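Local coordinates for bacterial regulatory proteins, TetR family (Nitrosomonas europaea, PDB 3NI7), which probably binds DNA through an N-terminal helix-turn-helix domain and acts as a transcriptional regulator of the TetR family, at residues 11-16 against 59-64; 73-78 against 85-90; 131-136 against 147-152; 160-165 against 172-177. One frame throughout, in Å; residues are numbered along the deposited sequence.

The four contacts come in series along an all-helical chain. Contact 1 joins helix 7-22, the first of the DNA-binding region, to helix 51-69; contact 2 sets the loop after helix 51-69 against helix 80-96. Contacts 3 and 4, centres about 19 Å apart, share helix 149-164, whose N-terminal end meets helix 115-135 and whose C-terminal end meets helix 172-187. Contacts 2 and 3, about 14 Å between centres, touch through L87 and V132, and contact 2 meets contact 4 where H85 NE2 approaches R175 O. Contact 1 stands about 21 Å or more from the others, centre to centre. The set runs from the predicted DNA-binding end to the probable regulatory body, which touches the second subunit.

Contact 1: residues 11-16 against 59-64; sequences AIVDTA and FDRADS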
loop_
_atom_site.group_PDB
_atom_site.type_symbol
_atom_site.label_atom_id
_atom_site.label_comp_id
_atom_site.label_asym_id
_atom_site.label_seq_id
_atom_site.Cartn_x
_atom_site.Cartn_y
_atom_site.Cartn_z
ATOM N N ALA A 11 -7.714 -13.918 -26.113
ATOM C CA ALA A 11 -8.410 -15.160 -25.846
ATOM C C ALA A 11 -7.647 -16.012 -24.829
ATOM O O ALA A 11 -8.243 -16.699 -23.987
ATOM C CB ALA A 11 -8.605 -15.879 -27.081
ATOM N N ILE A 12 -6.329 -15.930 -24.882
ATOM C CA ILE A 12 -5.499 -16.599 -23.887
ATOM C C ILE A 12 -5.813 -15.988 -22.529
ATOM O O ILE A 12 -6.203 -16.673 -21.604
ATOM C CB ILE A 12 -3.954 -16.487 -24.212
ATOM C CG1 ILE A 12 -3.613 -17.244 -25.489
ATOM C CG2 ILE A 12 -3.093 -17.022 -23.068
ATOM C CD1 ILE A 12 -2.410 -16.643 -26.219
ATOM N N VAL A 13 -5.675 -14.682 -22.418
ATOM C CA VAL A 13 -5.889 -14.037 -21.136
ATOM C C VAL A 13 -7.271 -14.375 -20.600
ATOM O O VAL A 13 -7.405 -14.856 -19.472
ATOM C CB VAL A 13 -5.732 -12.510 -21.212
ATOM C CG1 VAL A 13 -6.076 -11.925 -19.909
ATOM C CG2 VAL A 13 -4.292 -12.127 -21.553
ATOM N N ASP A 14 -8.290 -14.173 -21.426
ATOM C CA ASP A 14 -9.651 -14.511 -21.010
ATOM C C ASP A 14 -9.668 -15.904 -20.462
ATOM O O ASP A 14 -10.230 -16.154 -19.403
ATOM C CB ASP A 14 -10.615 -14.444 -22.177
ATOM C CG ASP A 14 -10.791 -13.047 -22.693
ATOM O OD1 ASP A 14 -10.352 -12.089 -22.025
ATOM O OD2 ASP A 14 -11.347 -12.884 -23.789
ATOM N N THR A 15 -9.046 -16.807 -21.197
ATOM C CA THR A 15 -9.113 -18.215 -20.868
ATOM C C THR A 15 -8.452 -18.453 -19.541
ATOM O O THR A 15 -8.998 -19.126 -18.660
ATOM C CB THR A 15 -8.424 -19.045 -21.953
ATOM O OG1 THR A 15 -9.295 -19.067 -23.092
ATOM C CG2 THR A 15 -8.116 -20.480 -21.468
ATOM N N ALA A 16 -7.271 -17.882 -19.421
ATOM C CA ALA A 16 -6.460 -17.996 -18.218
ATOM C C ALA A 16 -7.291 -17.562 -17.017
ATOM O O ALA A 16 -7.241 -18.124 -15.908
ATOM C CB ALA A 16 -5.277 -17.096 -18.342
ATOM N N PHE A 59 -3.164 -6.486 -16.360
ATOM C CA PHE A 59 -3.041 -5.118 -15.913
ATOM C C PHE A 59 -2.867 -4.168 -17.095
ATOM O O PHE A 59 -3.283 -3.041 -17.034
ATOM C CB PHE A 59 -1.922 -5.007 -14.901
ATOM C CG PHE A 59 -2.296 -5.565 -13.570
ATOM C CD1 PHE A 59 -2.068 -6.870 -13.243
ATOM C CD2 PHE A 59 -2.899 -4.790 -12.647
ATOM C CE1 PHE A 59 -2.439 -7.387 -11.987
ATOM C CE2 PHE A 59 -3.272 -5.312 -11.411
ATOM C CZ PHE A 59 -3.030 -6.625 -11.102
ATOM N N ASP A 60 -2.326 -4.624 -18.205
ATOM C CA ASP A 60 -2.302 -3.761 -19.377
ATOM C C ASP A 60 -3.672 -3.603 -19.957
ATOM O O ASP A 60 -3.987 -2.587 -20.576
ATOM C CB ASP A 60 -1.359 -4.293 -20.417
ATOM C CG ASP A 60 0.031 -3.841 -20.166
ATOM O OD1 ASP A 60 0.171 -2.716 -19.558
ATOM O OD2 ASP A 60 0.977 -4.565 -20.558
ATOM N N ARG A 61 -4.502 -4.613 -19.779
ATOM C CA ARG A 61 -5.827 -4.503 -20.338
ATOM C C ARG A 61 -6.571 -3.360 -19.633
ATOM O O ARG A 61 -7.227 -2.538 -20.286
ATOM C CB ARG A 61 -6.583 -5.831 -20.244
ATOM C CG ARG A 61 -7.923 -5.740 -20.892
ATOM C CD ARG A 61 -8.590 -7.032 -20.891
ATOM N NE ARG A 61 -7.918 -7.918 -21.786
ATOM C CZ ARG A 61 -8.365 -9.120 -22.099
ATOM N NH1 ARG A 61 -9.499 -9.559 -21.559
ATOM N NH2 ARG A 61 -7.641 -9.900 -22.942
ATOM N N ALA A 62 -6.460 -3.305 -18.304
ATOM C CA ALA A 62 -7.026 -2.182 -17.513
ATOM C C ALA A 62 -6.453 -0.837 -17.991
ATOM O O ALA A 62 -7.182 0.030 -18.481
ATOM C CB ALA A 62 -6.718 -2.380 -16.056
ATOM N N ASP A 63 -5.139 -0.750 -18.055
ATOM C CA ASP A 63 -4.521 0.508 -18.403
ATOM C C ASP A 63 -5.083 0.996 -19.734
ATOM O O ASP A 63 -5.219 2.203 -19.933
ATOM C CB ASP A 63 -3.002 0.355 -18.495
ATOM C CG ASP A 63 -2.366 0.038 -17.156
ATOM O OD1 ASP A 63 -3.087 0.049 -16.136
ATOM O OD2 ASP A 63 -1.145 -0.222 -17.123
ATOM N N SER A 64 -5.400 0.087 -20.652
ATOM C CA SER A 64 -5.868 0.545 -21.950
ATOM C C SER A 64 -7.333 0.992 -21.899
ATOM O O SER A 64 -7.736 1.857 -22.669
ATOM C CB SER A 64 -5.730 -0.536 -22.980
ATOM O OG SER A 64 -6.980 -1.192 -22.989
#
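R61 and D14 form a salt bridge between two helices, R61 NH1 donating to D14 OD1 over 2.7 Å. The N-H points almost straight at the oxygen (173°), which lies at the guanidinium edge, close to its plane, and is approached nearly along its own C-O axis. The carboxylate plane stands roughly perpendicular to the guanidinium, at 84°, and the bond engages one carboxylate oxygen rather than both. R61 reaches across with CG anti to the backbone N (chi1 -177°) and a bend at chi3. Its second terminal nitrogen, NH2, makes a long, weak ion pair with D10, one turn before D14, so two acidic side chains of the same helix attract one guanidinium.

V13 adds the apolar part. Its CG1 lies over one guanidinium face, offset toward the rim, and its CB comes to 3.7 Å from R61 NH2, the valine and arginine side chains running antiparallel alongside each other.

V13 also packs on A57 and W58 of helix 51-69, while I12 and A16 turn to I33 of helix 30-36, in the predicted helix-turn-helix. Beside R61, F59 and A62 rest on W91 of helix 80-96, linking the DNA-binding region to the body.

Contact 2: residues 73-78 against 85-90; sequences AGFLDL and HHLIMI
F75 and L87 make the apolar half of this contact. The ring atom CE2 of F75 comes to 3.5 Å from L87 CD2 and also touches L87 CG, while F75 CZ approaches L87 CD1; the isobutyl fork therefore meets one corner of the ring, the two side chains crossing at about a right angle. F75 CG is anti to the backbone N (chi1 176°), which carries the ring from the loop toward the helix.

In the TetR family the DNA-binding domain is followed by a helical regulatory domain, and here residues 73-78 belong to the connection between helix 51-69 and helix 80-96. The loop thus folds back on the helix it leads into. L87 is also covered by M66 of helix 51-69 and by W131, V132 and A135 of helix 115-135, which places the F75 ring beside a buried three-helix junction.

The second kind of contact is between an aliphatic group and a histidine. L78 CD1 lies 3.6 Å from the imidazole atom H86 CD2 and also meets the CB methylene of H86, again with the side chains crossing nearly at right angles. No hydrogen bond joins the two segments; H86 packs further on E69 of helix 51-69.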
loop_
_atom_site.group_PDB
_atom_site.type_symbol
_atom_site.label_atom_id
_atom_site.label_comp_id
_atom_site.label_asym_id
_atom_site.label_seq_id
_atom_site.Cartn_x
_atom_site.Cartn_y
_atom_site.Cartn_z
ATOM N N ALA A 73 -14.182 12.428 -25.847
ATOM C CA ALA A 73 -14.603 13.826 -25.788
ATOM C C ALA A 73 -15.274 14.119 -24.441
ATOM O O ALA A 73 -15.123 15.214 -23.889
ATOM C CB ALA A 73 -15.550 14.161 -26.948
ATOM N N GLY A 74 -15.995 13.126 -23.917
ATOM C CA GLY A 74 -16.715 13.267 -22.652
ATOM C C GLY A 74 -15.780 13.528 -21.483
ATOM O O GLY A 74 -16.125 14.250 -20.511
ATOM N N PHE A 75 -14.586 12.955 -21.589
ATOM C CA PHE A 75 -13.608 13.038 -20.515
ATOM C C PHE A 75 -13.124 14.473 -20.359
ATOM O O PHE A 75 -13.069 15.000 -19.248
ATOM C CB PHE A 75 -12.440 12.076 -20.775
ATOM C CG PHE A 75 -11.335 12.175 -19.767
ATOM C CD1 PHE A 75 -10.299 13.084 -19.938
ATOM C CD2 PHE A 75 -11.321 11.358 -18.657
ATOM C CE1 PHE A 75 -9.275 13.173 -19.009
ATOM C CE2 PHE A 75 -10.291 11.447 -17.715
ATOM C CZ PHE A 75 -9.273 12.346 -17.897
ATOM N N LEU A 76 -12.813 15.121 -21.476
ATOM C CA LEU A 76 -12.345 16.501 -21.428
ATOM C C LEU A 76 -13.414 17.459 -20.837
ATOM O O LEU A 76 -13.104 18.607 -20.523
ATOM C CB LEU A 76 -11.863 16.962 -22.814
ATOM N N ASP A 77 -14.650 16.985 -20.657
ATOM C CA ASP A 77 -15.680 17.783 -19.986
ATOM C C ASP A 77 -15.590 17.783 -18.455
ATOM O O ASP A 77 -15.839 18.808 -17.841
ATOM C CB ASP A 77 -17.065 17.346 -20.438
ATOM C CG ASP A 77 -17.512 18.062 -21.704
ATOM O OD1 ASP A 77 -17.729 17.378 -22.716
ATOM O OD2 ASP A 77 -17.646 19.303 -21.694
ATOM N N LEU A 78 -15.216 16.655 -17.856
ATOM C CA LEU A 78 -15.110 16.525 -16.382
ATOM C C LEU A 78 -14.114 17.485 -15.701
ATOM O O LEU A 78 -13.270 18.074 -16.340
ATOM C CB LEU A 78 -14.637 15.111 -15.977
ATOM C CG LEU A 78 -15.256 13.892 -16.687
ATOM C CD1 LEU A 78 -14.857 12.554 -15.986
ATOM C CD2 LEU A 78 -16.770 14.043 -16.783
ATOM N N HIS A 85 -10.746 10.415 -10.336
ATOM C CA HIS A 85 -11.679 9.395 -9.807
ATOM C C HIS A 85 -12.247 8.541 -10.938
ATOM O O HIS A 85 -12.468 7.340 -10.795
ATOM C CB HIS A 85 -12.800 10.073 -9.051
ATOM C CG HIS A 85 -13.807 9.134 -8.458
ATOM N ND1 HIS A 85 -14.995 8.833 -9.085
ATOM C CD2 HIS A 85 -13.840 8.499 -7.257
ATOM C CE1 HIS A 85 -15.695 8.020 -8.310
ATOM N NE2 HIS A 85 -15.025 7.813 -7.191
ATOM N N HIS A 86 -12.488 9.162 -12.072
ATOM C CA HIS A 86 -13.085 8.448 -13.150
ATOM C C HIS A 86 -12.105 7.413 -13.728
ATOM O O HIS A 86 -12.462 6.244 -13.957
ATOM C CB HIS A 86 -13.548 9.419 -14.208
ATOM C CG HIS A 86 -14.525 8.812 -15.151
ATOM N ND1 HIS A 86 -14.248 7.656 -15.868
ATOM C CD2 HIS A 86 -15.801 9.159 -15.463
ATOM C CE1 HIS A 86 -15.305 7.329 -16.594
ATOM N NE2 HIS A 86 -16.259 8.223 -16.370
ATOM N N LEU A 87 -10.865 7.818 -13.970
ATOM C CA LEU A 87 -9.882 6.898 -14.520
ATOM C C LEU A 87 -9.615 5.757 -13.566
ATOM O O LEU A 87 -9.448 4.637 -14.000
ATOM C CB LEU A 87 -8.563 7.607 -14.798
ATOM C CG LEU A 87 -8.635 8.785 -15.771
ATOM C CD1 LEU A 87 -7.334 9.589 -15.723
ATOM C CD2 LEU A 87 -8.983 8.249 -17.170
ATOM N N ILE A 88 -9.526 6.018 -12.271
ATOM C CA ILE A 88 -9.145 4.941 -11.374
ATOM C C ILE A 88 -10.267 3.939 -11.383
ATOM O O ILE A 88 -10.055 2.705 -11.467
ATOM C CB ILE A 88 -8.818 5.397 -9.951
ATOM C CG1 ILE A 88 -7.518 6.234 -9.947
ATOM C CG2 ILE A 88 -8.583 4.178 -9.077
ATOM C CD1 ILE A 88 -7.251 6.969 -8.578
HETATM N N MSE A 89 -11.471 4.462 -11.405
HETATM C CA MSE A 89 -12.619 3.576 -11.422
HETATM C C MSE A 89 -12.654 2.707 -12.677
HETATM O O MSE A 89 -12.812 1.515 -12.549
HETATM C CB MSE A 89 -13.942 4.352 -11.192
HETATM C CG MSE A 89 -14.178 4.789 -9.730
HETATM SE SE MSE A 89 -13.630 3.481 -8.336
HETATM C CE MSE A 89 -14.609 1.846 -8.907
ATOM N N ILE A 90 -12.438 3.278 -13.864
ATOM C CA ILE A 90 -12.344 2.470 -15.098
ATOM C C ILE A 90 -11.317 1.368 -14.913
ATOM O O ILE A 90 -11.518 0.218 -15.238
ATOM C CB ILE A 90 -11.897 3.285 -16.309
ATOM C CG1 ILE A 90 -12.965 4.270 -16.744
ATOM C CG2 ILE A 90 -11.695 2.374 -17.452
ATOM C CD1 ILE A 90 -14.096 3.617 -17.491
#

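Contact 3: residues 131-136 against 147-152; sequences WVREAA and LEESTL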
loop_
_atom_site.group_PDB
_atom_site.type_symbol
_atom_site.label_atom_id
_atom_site.label_comp_id
_atom_site.label_asym_id
_atom_site.label_seq_id
_atom_site.Cartn_x
_atom_site.Cartn_y
_atom_site.Cartn_z
ATOM N N TRP A 131 0.882 8.944 -14.781
ATOM C CA TRP A 131 0.106 8.956 -15.992
ATOM C C TRP A 131 -1.288 9.479 -15.680
ATOM O O TRP A 131 -1.848 10.251 -16.449
ATOM C CB TRP A 131 -0.001 7.522 -16.566
ATOM C CG TRP A 131 -0.742 7.515 -17.826
ATOM C CD1 TRP A 131 -0.223 7.657 -19.034
ATOM C CD2 TRP A 131 -2.156 7.459 -18.007
ATOM N NE1 TRP A 131 -1.198 7.684 -19.981
ATOM C CE2 TRP A 131 -2.407 7.573 -19.358
ATOM C CE3 TRP A 131 -3.236 7.338 -17.148
ATOM C CZ2 TRP A 131 -3.684 7.534 -19.889
ATOM C CZ3 TRP A 131 -4.508 7.299 -17.683
ATOM C CH2 TRP A 131 -4.714 7.404 -19.036
ATOM N N VAL A 132 -1.874 9.031 -14.587
ATOM C CA VAL A 132 -3.225 9.488 -14.295
ATOM C C VAL A 132 -3.196 11.010 -14.004
ATOM O O VAL A 132 -4.070 11.774 -14.441
ATOM C CB VAL A 132 -3.869 8.754 -13.069
ATOM C CG1 VAL A 132 -5.256 9.220 -12.905
ATOM C CG2 VAL A 132 -3.871 7.282 -13.255
ATOM N N ARG A 133 -2.157 11.407 -13.276
ATOM C CA ARG A 133 -1.999 12.776 -12.784
ATOM C C ARG A 133 -1.902 13.711 -14.010
ATOM O O ARG A 133 -2.653 14.707 -14.132
ATOM C CB ARG A 133 -0.762 12.818 -11.874
ATOM C CG ARG A 133 -0.565 14.048 -10.989
ATOM C CD ARG A 133 0.940 14.105 -10.416
ATOM N NE ARG A 133 1.100 14.944 -9.212
ATOM C CZ ARG A 133 2.196 15.622 -8.884
ATOM N NH1 ARG A 133 3.321 15.540 -9.632
ATOM N NH2 ARG A 133 2.184 16.360 -7.771
ATOM N N GLU A 134 -1.028 13.341 -14.937
ATOM C CA GLU A 134 -0.871 14.104 -16.166
ATOM C C GLU A 134 -2.136 14.038 -17.010
ATOM O O GLU A 134 -2.485 15.018 -17.678
ATOM C CB GLU A 134 0.297 13.559 -17.010
ATOM C CG GLU A 134 1.571 14.312 -16.925
ATOM C CD GLU A 134 2.227 14.420 -18.269
ATOM O OE1 GLU A 134 2.120 15.460 -18.956
ATOM O OE2 GLU A 134 2.854 13.441 -18.661
ATOM N N ALA A 135 -2.792 12.871 -16.995
ATOM C CA ALA A 135 -3.974 12.603 -17.828
ATOM C C ALA A 135 -5.122 13.526 -17.484
ATOM O O ALA A 135 -5.978 13.787 -18.328
ATOM C CB ALA A 135 -4.418 11.211 -17.646
ATOM N N ALA A 136 -5.113 14.030 -16.247
ATOM C CA ALA A 136 -6.055 15.002 -15.776
ATOM C C ALA A 136 -5.882 16.490 -16.219
ATOM O O ALA A 136 -6.648 17.311 -15.739
ATOM C CB ALA A 136 -6.156 14.894 -14.300
ATOM N N LEU A 147 -2.122 17.486 -6.759
ATOM C CA LEU A 147 -2.127 16.668 -5.555
ATOM C C LEU A 147 -0.703 16.242 -5.407
ATOM O O LEU A 147 -0.061 15.985 -6.411
ATOM C CB LEU A 147 -2.907 15.406 -5.820
ATOM C CG LEU A 147 -4.312 15.210 -5.341
ATOM C CD1 LEU A 147 -5.168 16.187 -6.060
ATOM C CD2 LEU A 147 -4.711 13.774 -5.606
ATOM N N GLU A 148 -0.218 16.101 -4.186
ATOM C CA GLU A 148 1.145 15.677 -4.047
ATOM C C GLU A 148 1.187 14.189 -4.524
ATOM O O GLU A 148 0.239 13.381 -4.274
ATOM C CB GLU A 148 1.686 15.855 -2.628
ATOM C CG GLU A 148 1.892 17.292 -2.242
ATOM C CD GLU A 148 2.801 18.062 -3.195
ATOM O OE1 GLU A 148 3.927 17.572 -3.572
ATOM O OE2 GLU A 148 2.384 19.198 -3.551
ATOM N N GLU A 149 2.283 13.885 -5.242
ATOM C CA GLU A 149 2.527 12.573 -5.781
ATOM C C GLU A 149 2.330 11.483 -4.742
ATOM O O GLU A 149 1.697 10.483 -5.038
ATOM C CB GLU A 149 3.958 12.465 -6.326
ATOM C CG GLU A 149 4.169 12.676 -7.861
ATOM C CD GLU A 149 5.484 12.053 -8.361
ATOM O OE1 GLU A 149 6.497 12.782 -8.589
ATOM O OE2 GLU A 149 5.521 10.807 -8.512
ATOM N N SER A 150 2.882 11.642 -3.543
ATOM C CA SER A 150 2.683 10.621 -2.485
ATOM C C SER A 150 1.240 10.489 -1.992
ATOM O O SER A 150 0.782 9.409 -1.634
ATOM C CB SER A 150 3.591 10.851 -1.298
ATOM O OG SER A 150 3.804 12.224 -1.137
ATOM N N THR A 151 0.516 11.585 -1.975
ATOM C CA THR A 151 -0.820 11.530 -1.442
ATOM C C THR A 151 -1.578 10.682 -2.411
ATOM O O THR A 151 -2.119 9.602 -2.079
ATOM C CB THR A 151 -1.445 12.921 -1.339
ATOM O OG1 THR A 151 -0.722 13.688 -0.370
ATOM C CG2 THR A 151 -2.875 12.831 -0.947
ATOM N N LEU A 152 -1.588 11.154 -3.639
ATOM C CA LEU A 152 -2.262 10.395 -4.689
ATOM C C LEU A 152 -1.764 8.939 -4.773
ATOM O O LEU A 152 -2.539 8.042 -5.017
ATOM C CB LEU A 152 -2.007 11.055 -6.015
ATOM C CG LEU A 152 -2.638 10.358 -7.182
ATOM C CD1 LEU A 152 -4.073 10.023 -6.894
ATOM C CD2 LEU A 152 -2.458 11.315 -8.338
#
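R133, on the last turn of helix 115-135, reaches L147 in the extended residues that lead into helix 149-164, where E148 occupies the N-cap position. The nearest backbone approach is 8.2 Å, from R133 CA to L147 CA. Both helices belong to the C-terminal regulatory domain of the TetR fold, and this end of helix 149-164 lies at the interface with the second subunit.

The arginine bridges the gap with an extended chain from CG to NE, its CG anti to the backbone N (chi1 -166°). Near the base of the side chain, R133 CB packs on L152 CD2 at 4.2 Å. At the far end the guanidinium takes the L147 carbonyl oxygen at its edge: NH2 donates at 163°, while NE adds a weak bond at 3.2 Å to the same L147 O. This carbonyl, just before helix 149-164, is thereby tied to the last turn of helix 115-135.

E149 crosses the arginine at about a right angle, laying its CG over one guanidinium face, 3.5 Å from R133 NH1. Its carboxylate serves other partners: E149 OE2 bonds to Q130 of the same chain and to S150 of the second subunit. The principal arginine bond, R133 NH2 to L147 O, spans 2.7 Å.

Contact 4: residues 160-165 against 172-177; sequences FFFWMR and RHTRQF
F162 and F177 form an offset (parallel-displaced) face-to-face stack, their ring centroids 4.7 Å apart and their planes only 8° from parallel. F177 CB also lies over a face of the F162 ring, 4.2 Å from F162 CE2. At its edge the F162 ring meets backbone: CE2 comes to 3.7 Å from T174 N, with the carbonyl carbon of H173 close by. H173 CB touches the same corner, F162 CE2, at 4.0 Å, while its imidazole leads away. Both phenylalanines hold CG anti to the backbone N (chi1 176° for F162), which turns both rings into the interface between the helices.

T174 fits against W163, the residue after F162. Its OG1 lies against W163 CA and CB, and its CG2 packs 3.9 Å from W163 CB. The hydroxyl meets the indole near its plane, at the edge.

Farther out, D166 in the connection between the helices accepts a hydrogen bond from T174 N, and S168 OG accepts one from H173 N, so the turn fastens the start of helix 172-187. W163 packs on L92 and L95 of helix 80-96, and F162 touches E111 of the second subunit. The short helix segments run antiparallel at 161°, with axes 9.4 Å apart: a helical hairpin of the TetR C-terminal domain, closed by the short connection after helix 149-164.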
loop_
_atom_site.group_PDB
_atom_site.type_symbol
_atom_site.label_atom_id
_atom_site.label_comp_id
_atom_site.label_asym_id
_atom_site.label_seq_id
_atom_site.Cartn_x
_atom_site.Cartn_y
_atom_site.Cartn_z
ATOM N N PHE A 160 -7.066 0.595 -3.841
ATOM C CA PHE A 160 -6.862 -0.661 -4.551
ATOM C C PHE A 160 -7.023 -1.853 -3.642
ATOM O O PHE A 160 -7.829 -2.751 -3.906
ATOM C CB PHE A 160 -5.480 -0.675 -5.157
ATOM C CG PHE A 160 -5.216 -1.861 -6.013
ATOM C CD1 PHE A 160 -6.174 -2.315 -6.904
ATOM C CD2 PHE A 160 -4.025 -2.525 -5.938
ATOM C CE1 PHE A 160 -5.958 -3.395 -7.669
ATOM C CE2 PHE A 160 -3.817 -3.582 -6.707
ATOM C CZ PHE A 160 -4.792 -4.026 -7.575
ATOM N N PHE A 161 -6.262 -1.831 -2.557
ATOM C CA PHE A 161 -6.333 -2.898 -1.586
ATOM C C PHE A 161 -7.693 -3.003 -0.923
ATOM O O PHE A 161 -8.191 -4.125 -0.740
ATOM C CB PHE A 161 -5.177 -2.803 -0.599
ATOM C CG PHE A 161 -3.922 -3.479 -1.139
ATOM C CD1 PHE A 161 -3.652 -4.819 -0.843
ATOM C CD2 PHE A 161 -3.057 -2.799 -2.024
ATOM C CE1 PHE A 161 -2.514 -5.446 -1.370
ATOM C CE2 PHE A 161 -1.919 -3.411 -2.544
ATOM C CZ PHE A 161 -1.646 -4.734 -2.221
ATOM N N PHE A 162 -8.319 -1.855 -0.637
ATOM C CA PHE A 162 -9.699 -1.823 -0.118
ATOM C C PHE A 162 -10.701 -2.410 -1.132
ATOM O O PHE A 162 -11.600 -3.147 -0.765
ATOM C CB PHE A 162 -10.077 -0.371 0.239
ATOM C CG PHE A 162 -11.494 -0.186 0.683
ATOM C CD1 PHE A 162 -11.812 -0.185 2.030
ATOM C CD2 PHE A 162 -12.524 -0.002 -0.250
ATOM C CE1 PHE A 162 -13.166 -0.003 2.458
ATOM C CE2 PHE A 162 -13.882 0.166 0.160
ATOM C CZ PHE A 162 -14.191 0.168 1.517
ATOM N N TRP A 163 -10.544 -2.063 -2.404
ATOM C CA TRP A 163 -11.429 -2.545 -3.485
ATOM C C TRP A 163 -11.432 -4.054 -3.644
ATOM O O TRP A 163 -12.443 -4.669 -4.037
ATOM C CB TRP A 163 -10.977 -1.935 -4.806
ATOM C CG TRP A 163 -11.448 -2.590 -6.043
ATOM C CD1 TRP A 163 -12.557 -2.276 -6.770
ATOM C CD2 TRP A 163 -10.769 -3.606 -6.759
ATOM N NE1 TRP A 163 -12.628 -3.053 -7.889
ATOM C CE2 TRP A 163 -11.533 -3.881 -7.918
ATOM C CE3 TRP A 163 -9.580 -4.313 -6.541
ATOM C CZ2 TRP A 163 -11.169 -4.857 -8.841
ATOM C CZ3 TRP A 163 -9.213 -5.283 -7.457
ATOM C CH2 TRP A 163 -10.010 -5.549 -8.600
HETATM N N MSE A 164 -10.283 -4.629 -3.340
HETATM C CA MSE A 164 -10.110 -6.046 -3.480
HETATM C C MSE A 164 -11.179 -6.818 -2.753
HETATM O O MSE A 164 -11.798 -7.723 -3.334
HETATM C CB MSE A 164 -8.750 -6.466 -2.954
HETATM C CG MSE A 164 -7.587 -6.028 -3.880
HETATM SE SE MSE A 164 -5.859 -6.858 -3.404
HETATM C CE MSE A 164 -6.163 -7.281 -1.496
ATOM N N ARG A 165 -11.390 -6.457 -1.492
ATOM C CA ARG A 165 -12.326 -7.168 -0.639
ATOM C C ARG A 165 -13.617 -6.351 -0.430
ATOM O O ARG A 165 -14.304 -6.524 0.574
ATOM C CB ARG A 165 -11.660 -7.496 0.700
ATOM N N ARG A 172 -19.699 -0.021 -4.994
ATOM C CA ARG A 172 -20.230 1.195 -4.415
ATOM C C ARG A 172 -19.260 1.710 -3.340
ATOM O O ARG A 172 -18.861 2.881 -3.368
ATOM C CB ARG A 172 -21.613 0.930 -3.779
ATOM N N HIS A 173 -18.850 0.818 -2.437
ATOM C CA HIS A 173 -18.133 1.233 -1.250
ATOM C C HIS A 173 -16.809 1.866 -1.663
ATOM O O HIS A 173 -16.475 2.944 -1.152
ATOM C CB HIS A 173 -17.908 0.083 -0.263
ATOM C CG HIS A 173 -19.103 -0.259 0.571
ATOM N ND1 HIS A 173 -19.514 -1.556 0.791
ATOM C CD2 HIS A 173 -19.967 0.524 1.258
ATOM C CE1 HIS A 173 -20.586 -1.560 1.570
ATOM N NE2 HIS A 173 -20.887 -0.309 1.861
ATOM N N THR A 174 -16.069 1.210 -2.573
ATOM C CA THR A 174 -14.830 1.741 -3.130
ATOM C C THR A 174 -15.017 3.099 -3.797
ATOM O O THR A 174 -14.254 3.988 -3.578
ATOM C CB THR A 174 -14.227 0.781 -4.225
ATOM O OG1 THR A 174 -13.945 -0.527 -3.673
ATOM C CG2 THR A 174 -12.968 1.374 -4.803
ATOM N N ARG A 175 -16.031 3.245 -4.630
ATOM C CA ARG A 175 -16.286 4.494 -5.354
ATOM C C ARG A 175 -16.388 5.631 -4.377
ATOM O O ARG A 175 -15.712 6.654 -4.530
ATOM C CB ARG A 175 -17.584 4.422 -6.176
ATOM C CG ARG A 175 -17.750 3.064 -6.977
ATOM C CD ARG A 175 -18.910 3.086 -7.965
ATOM N NE ARG A 175 -18.590 3.974 -9.075
ATOM C CZ ARG A 175 -18.080 3.563 -10.233
ATOM N NH1 ARG A 175 -17.838 2.250 -10.474
ATOM N NH2 ARG A 175 -17.805 4.469 -11.168
ATOM N N GLN A 176 -17.215 5.454 -3.357
ATOM C CA GLN A 176 -17.353 6.474 -2.306
ATOM C C GLN A 176 -16.058 6.701 -1.555
ATOM O O GLN A 176 -15.668 7.846 -1.349
ATOM C CB GLN A 176 -18.426 6.078 -1.326
ATOM C CG GLN A 176 -18.995 7.276 -0.563
ATOM C CD GLN A 176 -20.135 6.896 0.309
ATOM O OE1 GLN A 176 -20.623 7.708 1.026
ATOM N NE2 GLN A 176 -20.566 5.632 0.232
ATOM N N PHE A 177 -15.378 5.616 -1.191
ATOM C CA PHE A 177 -14.091 5.697 -0.473
ATOM C C PHE A 177 -13.090 6.550 -1.228
ATOM O O PHE A 177 -12.464 7.427 -0.658
ATOM C CB PHE A 177 -13.528 4.302 -0.215
ATOM C CG PHE A 177 -12.128 4.297 0.288
ATOM C CD1 PHE A 177 -11.047 4.320 -0.603
ATOM C CD2 PHE A 177 -11.871 4.211 1.640
ATOM C CE1 PHE A 177 -9.733 4.296 -0.122
ATOM C CE2 PHE A 177 -10.557 4.176 2.123
ATOM C CZ PHE A 177 -9.494 4.219 1.253
#